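Local structure of MobB protein homolog (Geobacillus stearothermophilus, 1XJC) at residues V6-L20 with L101-L115. The protein is of uncharacterised function but, as a MobB homolog of the P-loop NTPase clan, probably binds nucleotide and assists molybdopterin guanine dinucleotide synthesis. Sequence-based numbering, arbitrary orientation.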
loop_
_atom_site.group_PDB
_atom_site.type_symbol
_atom_site.label_atom_id
_atom_site.label_comp_id
_atom_site.label_asym_id
_atom_site.label_seq_id
_atom_site.Cartn_x
_atom_site.Cartn_y
_atom_site.Cartn_z
ATOM N N VAL A 6 8.922 1.431 -2.413
ATOM C CA VAL A 6 7.566 1.875 -2.083
ATOM C C VAL A 6 6.507 1.229 -2.963
ATOM O O VAL A 6 6.635 1.241 -4.176
ATOM C CB VAL A 6 7.430 3.404 -2.274
ATOM C CG1 VAL A 6 6.016 3.869 -1.870
ATOM C CG2 VAL A 6 8.516 4.129 -1.460
ATOM N N TRP A 7 5.463 0.675 -2.350
ATOM C CA TRP A 7 4.369 0.063 -3.099
ATOM C C TRP A 7 3.041 0.624 -2.613
ATOM O O TRP A 7 2.866 0.869 -1.426
ATOM C CB TRP A 7 4.351 -1.461 -2.926
ATOM C CG TRP A 7 5.370 -2.173 -3.767
ATOM C CD1 TRP A 7 6.720 -2.177 -3.591
ATOM C CD2 TRP A 7 5.108 -2.972 -4.930
ATOM N NE1 TRP A 7 7.323 -2.929 -4.577
ATOM C CE2 TRP A 7 6.356 -3.429 -5.411
ATOM C CE3 TRP A 7 3.941 -3.343 -5.609
ATOM C CZ2 TRP A 7 6.471 -4.245 -6.549
ATOM C CZ3 TRP A 7 4.050 -4.154 -6.742
ATOM C CH2 TRP A 7 5.309 -4.595 -7.200
ATOM N N GLN A 8 2.097 0.804 -3.529
ATOM C CA GLN A 8 0.805 1.334 -3.154
ATOM C C GLN A 8 -0.317 0.312 -3.229
ATOM O O GLN A 8 -0.304 -0.616 -4.047
ATOM C CB GLN A 8 0.443 2.510 -4.047
ATOM C CG GLN A 8 1.250 3.759 -3.807
ATOM C CD GLN A 8 0.908 4.842 -4.796
ATOM O OE1 GLN A 8 -0.170 5.454 -4.722
ATOM N NE2 GLN A 8 1.809 5.085 -5.743
ATOM N N VAL A 9 -1.298 0.503 -2.362
ATOM C CA VAL A 9 -2.475 -0.344 -2.316
ATOM C C VAL A 9 -3.617 0.642 -2.516
ATOM O O VAL A 9 -3.829 1.535 -1.688
ATOM C CB VAL A 9 -2.599 -1.060 -0.955
ATOM C CG1 VAL A 9 -3.978 -1.746 -0.848
ATOM C CG2 VAL A 9 -1.469 -2.098 -0.809
ATOM N N VAL A 10 -4.324 0.519 -3.636
ATOM C CA VAL A 10 -5.428 1.431 -3.931
ATOM C C VAL A 10 -6.758 0.708 -4.133
ATOM O O VAL A 10 -6.798 -0.427 -4.634
ATOM C CB VAL A 10 -5.128 2.283 -5.197
ATOM C CG1 VAL A 10 -3.872 3.117 -4.968
ATOM C CG2 VAL A 10 -4.935 1.371 -6.420
ATOM N N GLY A 11 -7.842 1.374 -3.744
ATOM C CA GLY A 11 -9.165 0.799 -3.886
ATOM C C GLY A 11 -10.188 1.572 -3.071
ATOM O O GLY A 11 -9.834 2.344 -2.162
ATOM N N TYR A 12 -11.461 1.364 -3.389
ATOM C CA TYR A 12 -12.540 2.043 -2.691
ATOM C C TYR A 12 -12.841 1.367 -1.353
ATOM O O TYR A 12 -12.197 0.376 -0.984
ATOM C CB TYR A 12 -13.768 2.081 -3.601
ATOM C CG TYR A 12 -13.519 2.904 -4.857
ATOM C CD1 TYR A 12 -13.263 4.276 -4.768
ATOM C CD2 TYR A 12 -13.489 2.311 -6.124
ATOM C CE1 TYR A 12 -12.982 5.036 -5.908
ATOM C CE2 TYR A 12 -13.209 3.059 -7.269
ATOM C CZ TYR A 12 -12.957 4.420 -7.155
ATOM O OH TYR A 12 -12.695 5.180 -8.274
ATOM N N LYS A 13 -13.803 1.920 -0.622
ATOM C CA LYS A 13 -14.198 1.386 0.687
ATOM C C LYS A 13 -14.586 -0.091 0.606
ATOM O O LYS A 13 -15.274 -0.496 -0.323
ATOM C CB LYS A 13 -15.370 2.205 1.254
ATOM C CG LYS A 13 -16.096 1.537 2.420
ATOM C CD LYS A 13 -16.558 2.532 3.474
ATOM C CE LYS A 13 -15.366 3.064 4.270
ATOM N NZ LYS A 13 -15.787 4.007 5.353
ATOM N N HIS A 14 -14.113 -0.883 1.568
ATOM C CA HIS A 14 -14.409 -2.324 1.637
ATOM C C HIS A 14 -13.987 -3.098 0.388
ATOM O O HIS A 14 -14.567 -4.134 0.077
ATOM C CB HIS A 14 -15.914 -2.546 1.881
ATOM C CG HIS A 14 -16.449 -1.809 3.074
ATOM N ND1 HIS A 14 -17.767 -1.418 3.180
ATOM C CD2 HIS A 14 -15.851 -1.416 4.225
ATOM C CE1 HIS A 14 -17.959 -0.820 4.345
ATOM N NE2 HIS A 14 -16.813 -0.807 4.998
ATOM N N SER A 15 -12.988 -2.597 -0.336
ATOM C CA SER A 15 -12.508 -3.284 -1.525
ATOM C C SER A 15 -11.618 -4.478 -1.155
ATOM O O SER A 15 -11.417 -5.389 -1.965
ATOM C CB SER A 15 -11.716 -2.310 -2.394
ATOM O OG SER A 15 -10.619 -1.754 -1.685
ATOM N N GLY A 16 -11.093 -4.463 0.069
ATOM C CA GLY A 16 -10.208 -5.525 0.535
ATOM C C GLY A 16 -8.791 -5.035 0.838
ATOM O O GLY A 16 -7.900 -5.829 1.189
ATOM N N LYS A 17 -8.561 -3.727 0.722
ATOM C CA LYS A 17 -7.231 -3.203 1.001
ATOM C C LYS A 17 -6.763 -3.445 2.439
ATOM O O LYS A 17 -5.564 -3.580 2.669
ATOM C CB LYS A 17 -7.134 -1.713 0.624
ATOM C CG LYS A 17 -8.271 -0.859 1.072
ATOM C CD LYS A 17 -8.251 0.505 0.380
ATOM C CE LYS A 17 -9.364 1.382 0.908
ATOM N NZ LYS A 17 -9.319 2.731 0.283
ATOM N N THR A 18 -7.690 -3.513 3.399
ATOM C CA THR A 18 -7.323 -3.785 4.793
ATOM C C THR A 18 -6.742 -5.205 4.909
ATOM O O THR A 18 -5.746 -5.446 5.586
ATOM C CB THR A 18 -8.560 -3.692 5.718
ATOM O OG1 THR A 18 -9.084 -2.360 5.689
ATOM C CG2 THR A 18 -8.190 -4.084 7.149
ATOM N N THR A 19 -7.393 -6.157 4.258
ATOM C CA THR A 19 -6.918 -7.528 4.261
ATOM C C THR A 19 -5.521 -7.581 3.631
ATOM O O THR A 19 -4.599 -8.132 4.224
ATOM C CB THR A 19 -7.903 -8.436 3.496
ATOM O OG1 THR A 19 -9.045 -8.670 4.333
ATOM C CG2 THR A 19 -7.245 -9.780 3.103
ATOM N N LEU A 20 -5.355 -6.991 2.447
ATOM C CA LEU A 20 -4.043 -6.991 1.794
ATOM C C LEU A 20 -2.960 -6.322 2.644
ATOM O O LEU A 20 -1.893 -6.897 2.846
ATOM C CB LEU A 20 -4.099 -6.296 0.438
ATOM C CG LEU A 20 -2.720 -6.212 -0.235
ATOM C CD1 LEU A 20 -2.171 -7.629 -0.489
ATOM C CD2 LEU A 20 -2.844 -5.449 -1.541
ATOM N N LEU A 101 4.618 0.390 2.462
ATOM C CA LEU A 101 3.335 0.126 1.842
ATOM C C LEU A 101 2.468 1.344 2.059
ATOM O O LEU A 101 2.224 1.764 3.206
ATOM C CB LEU A 101 2.669 -1.109 2.456
ATOM C CG LEU A 101 3.477 -2.377 2.172
ATOM C CD1 LEU A 101 2.882 -3.542 2.960
ATOM C CD2 LEU A 101 3.454 -2.687 0.653
ATOM N N VAL A 102 1.994 1.891 0.951
ATOM C CA VAL A 102 1.178 3.087 0.955
ATOM C C VAL A 102 -0.248 2.794 0.525
ATOM O O VAL A 102 -0.479 2.284 -0.581
ATOM C CB VAL A 102 1.777 4.127 -0.018
ATOM C CG1 VAL A 102 0.868 5.333 -0.120
ATOM C CG2 VAL A 102 3.187 4.515 0.434
ATOM N N GLU A 103 -1.203 3.125 1.392
ATOM C CA GLU A 103 -2.607 2.924 1.082
ATOM C C GLU A 103 -3.207 4.250 0.602
ATOM O O GLU A 103 -3.314 5.206 1.370
ATOM C CB GLU A 103 -3.344 2.422 2.323
ATOM C CG GLU A 103 -4.616 1.658 2.006
ATOM C CD GLU A 103 -5.432 1.308 3.237
ATOM O OE1 GLU A 103 -4.864 0.890 4.267
ATOM O OE2 GLU A 103 -6.661 1.438 3.163
ATOM N N GLY A 104 -3.578 4.322 -0.675
ATOM C CA GLY A 104 -4.145 5.547 -1.213
ATOM C C GLY A 104 -3.157 6.342 -2.059
ATOM O O GLY A 104 -2.224 5.766 -2.619
ATOM N N TYR A 105 -3.361 7.661 -2.148
ATOM C CA TYR A 105 -2.492 8.554 -2.936
ATOM C C TYR A 105 -2.423 8.021 -4.372
ATOM O O TYR A 105 -1.350 8.016 -5.003
ATOM C CB TYR A 105 -1.080 8.580 -2.337
ATOM C CG TYR A 105 -1.024 9.025 -0.888
ATOM C CD1 TYR A 105 -0.980 10.379 -0.546
ATOM C CD2 TYR A 105 -1.061 8.090 0.139
ATOM C CE1 TYR A 105 -0.980 10.781 0.801
ATOM C CE2 TYR A 105 -1.060 8.475 1.469
ATOM C CZ TYR A 105 -1.022 9.820 1.797
ATOM O OH TYR A 105 -1.051 10.174 3.130
ATOM N N LYS A 106 -3.576 7.591 -4.881
ATOM C CA LYS A 106 -3.679 6.990 -6.212
ATOM C C LYS A 106 -3.042 7.742 -7.369
ATOM O O LYS A 106 -2.734 7.136 -8.399
ATOM C CB LYS A 106 -5.147 6.679 -6.546
ATOM C CG LYS A 106 -6.010 7.898 -6.843
ATOM C CD LYS A 106 -7.456 7.506 -7.191
ATOM C CE LYS A 106 -8.307 8.753 -7.451
ATOM N NZ LYS A 106 -9.743 8.450 -7.791
ATOM N N GLN A 107 -2.836 9.048 -7.227
ATOM C CA GLN A 107 -2.210 9.805 -8.302
ATOM C C GLN A 107 -0.690 9.596 -8.308
ATOM O O GLN A 107 -0.025 9.874 -9.312
ATOM C CB GLN A 107 -2.529 11.314 -8.181
ATOM C CG GLN A 107 -1.791 12.076 -7.062
ATOM C CD GLN A 107 -2.371 11.809 -5.675
ATOM O OE1 GLN A 107 -3.380 11.125 -5.534
ATOM N NE2 GLN A 107 -1.739 12.371 -4.647
ATOM N N GLU A 108 -0.128 9.110 -7.200
ATOM C CA GLU A 108 1.323 8.895 -7.160
ATOM C C GLU A 108 1.662 7.748 -8.099
ATOM O O GLU A 108 0.799 6.924 -8.407
ATOM C CB GLU A 108 1.802 8.608 -5.730
ATOM C CG GLU A 108 1.631 9.792 -4.804
ATOM C CD GLU A 108 2.382 11.003 -5.305
ATOM O OE1 GLU A 108 3.621 10.957 -5.379
ATOM O OE2 GLU A 108 1.734 12.006 -5.647
ATOM N N ARG A 109 2.915 7.671 -8.535
ATOM C CA ARG A 109 3.287 6.661 -9.519
ATOM C C ARG A 109 4.124 5.442 -9.100
ATOM O O ARG A 109 4.811 4.847 -9.936
ATOM C CB ARG A 109 3.951 7.379 -10.702
ATOM C CG ARG A 109 3.035 8.435 -11.347
ATOM C CD ARG A 109 3.754 9.245 -12.418
ATOM N NE ARG A 109 4.117 8.425 -13.570
ATOM C CZ ARG A 109 3.275 8.094 -14.544
ATOM N NH1 ARG A 109 2.018 8.524 -14.512
ATOM N NH2 ARG A 109 3.684 7.323 -15.543
ATOM N N HIS A 110 4.051 5.066 -7.824
ATOM C CA HIS A 110 4.785 3.905 -7.313
ATOM C C HIS A 110 4.075 2.632 -7.802
ATOM O O HIS A 110 2.891 2.670 -8.120
ATOM C CB HIS A 110 4.799 3.952 -5.775
ATOM C CG HIS A 110 5.372 5.227 -5.221
ATOM N ND1 HIS A 110 6.720 5.533 -5.294
ATOM C CD2 HIS A 110 4.772 6.299 -4.646
ATOM C CE1 HIS A 110 6.920 6.738 -4.788
ATOM N NE2 HIS A 110 5.757 7.224 -4.388
ATOM N N PRO A 111 4.784 1.498 -7.889
ATOM C CA PRO A 111 4.070 0.300 -8.355
ATOM C C PRO A 111 2.897 0.049 -7.414
ATOM O O PRO A 111 3.035 0.172 -6.198
ATOM C CB PRO A 111 5.137 -0.797 -8.293
ATOM C CG PRO A 111 6.099 -0.290 -7.248
ATOM C CD PRO A 111 6.191 1.186 -7.594
ATOM N N LYS A 112 1.746 -0.292 -7.972
ATOM C CA LYS A 112 0.573 -0.490 -7.136
ATOM C C LYS A 112 -0.281 -1.713 -7.393
ATOM O O LYS A 112 -0.309 -2.286 -8.504
ATOM C CB LYS A 112 -0.323 0.751 -7.215
ATOM C CG LYS A 112 -0.633 1.234 -8.631
ATOM C CD LYS A 112 -1.518 2.499 -8.625
ATOM C CE LYS A 112 -0.846 3.691 -7.913
ATOM N NZ LYS A 112 0.309 4.327 -8.648
ATOM N N VAL A 113 -0.967 -2.123 -6.337
ATOM C CA VAL A 113 -1.887 -3.236 -6.427
ATOM C C VAL A 113 -3.262 -2.574 -6.343
ATOM O O VAL A 113 -3.516 -1.762 -5.455
ATOM C CB VAL A 113 -1.717 -4.215 -5.256
ATOM C CG1 VAL A 113 -2.806 -5.316 -5.348
ATOM C CG2 VAL A 113 -0.299 -4.821 -5.283
ATOM N N VAL A 114 -4.143 -2.902 -7.277
ATOM C CA VAL A 114 -5.464 -2.306 -7.287
ATOM C C VAL A 114 -6.493 -3.329 -6.793
ATOM O O VAL A 114 -6.538 -4.469 -7.288
ATOM C CB VAL A 114 -5.842 -1.844 -8.725
ATOM C CG1 VAL A 114 -7.248 -1.226 -8.723
ATOM C CG2 VAL A 114 -4.801 -0.834 -9.259
ATOM N N LEU A 115 -7.289 -2.933 -5.802
ATOM C CA LEU A 115 -8.333 -3.792 -5.257
ATOM C C LEU A 115 -9.671 -3.298 -5.800
ATOM O O LEU A 115 -9.978 -2.091 -5.755
ATOM C CB LEU A 115 -8.321 -3.759 -3.726
ATOM C CG LEU A 115 -7.182 -4.624 -3.167
ATOM C CD1 LEU A 115 -6.190 -3.753 -2.466
ATOM C CD2 LEU A 115 -7.739 -5.694 -2.226
HETATM O O HOH W 1 -12.148 -0.629 -5.271
#
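With CG anti to its carbonyl carbon (chi1 -79°), W7 turns its indole across P111, whose CG sits over the five-membered ring, 3.7 Å from the centroid, in a CH-pi contact. V6 instead sets CG1 anti to the backbone N (chi1 -178°), laying that methyl on the face of the H110 ring, 3.8 Å from its centroid. Were W7 replaced by alanine, CG and CB of P111 would probably lose the flat surface they rest on, opening a gap. Both residues belong to strand 6-10, an inner strand of the parallel sheet and a worked example of one strand bonded along both edges. W7 O accepts from V102 N at 2.7 Å, and V9 N donates to V102 O; toward the other neighbour, Q8 O takes V113 N at 2.8 Å and V10 O takes L115 N. The strand leads into a loop consistent with a Walker A P-loop, where K17 NZ donates to G11 O, its aliphatic chain passing E103 OE2. L115 packs against this loop, CD2 lying 3.3 Å from G16 C, while a water joins L115 O to Y12 N. Strand 6-10 thus lies between 99-103 and 112-116, with helix 17-30 covering V9, L101 and E103 through M21, W24 and V25, and helix 119-125 packing against V114.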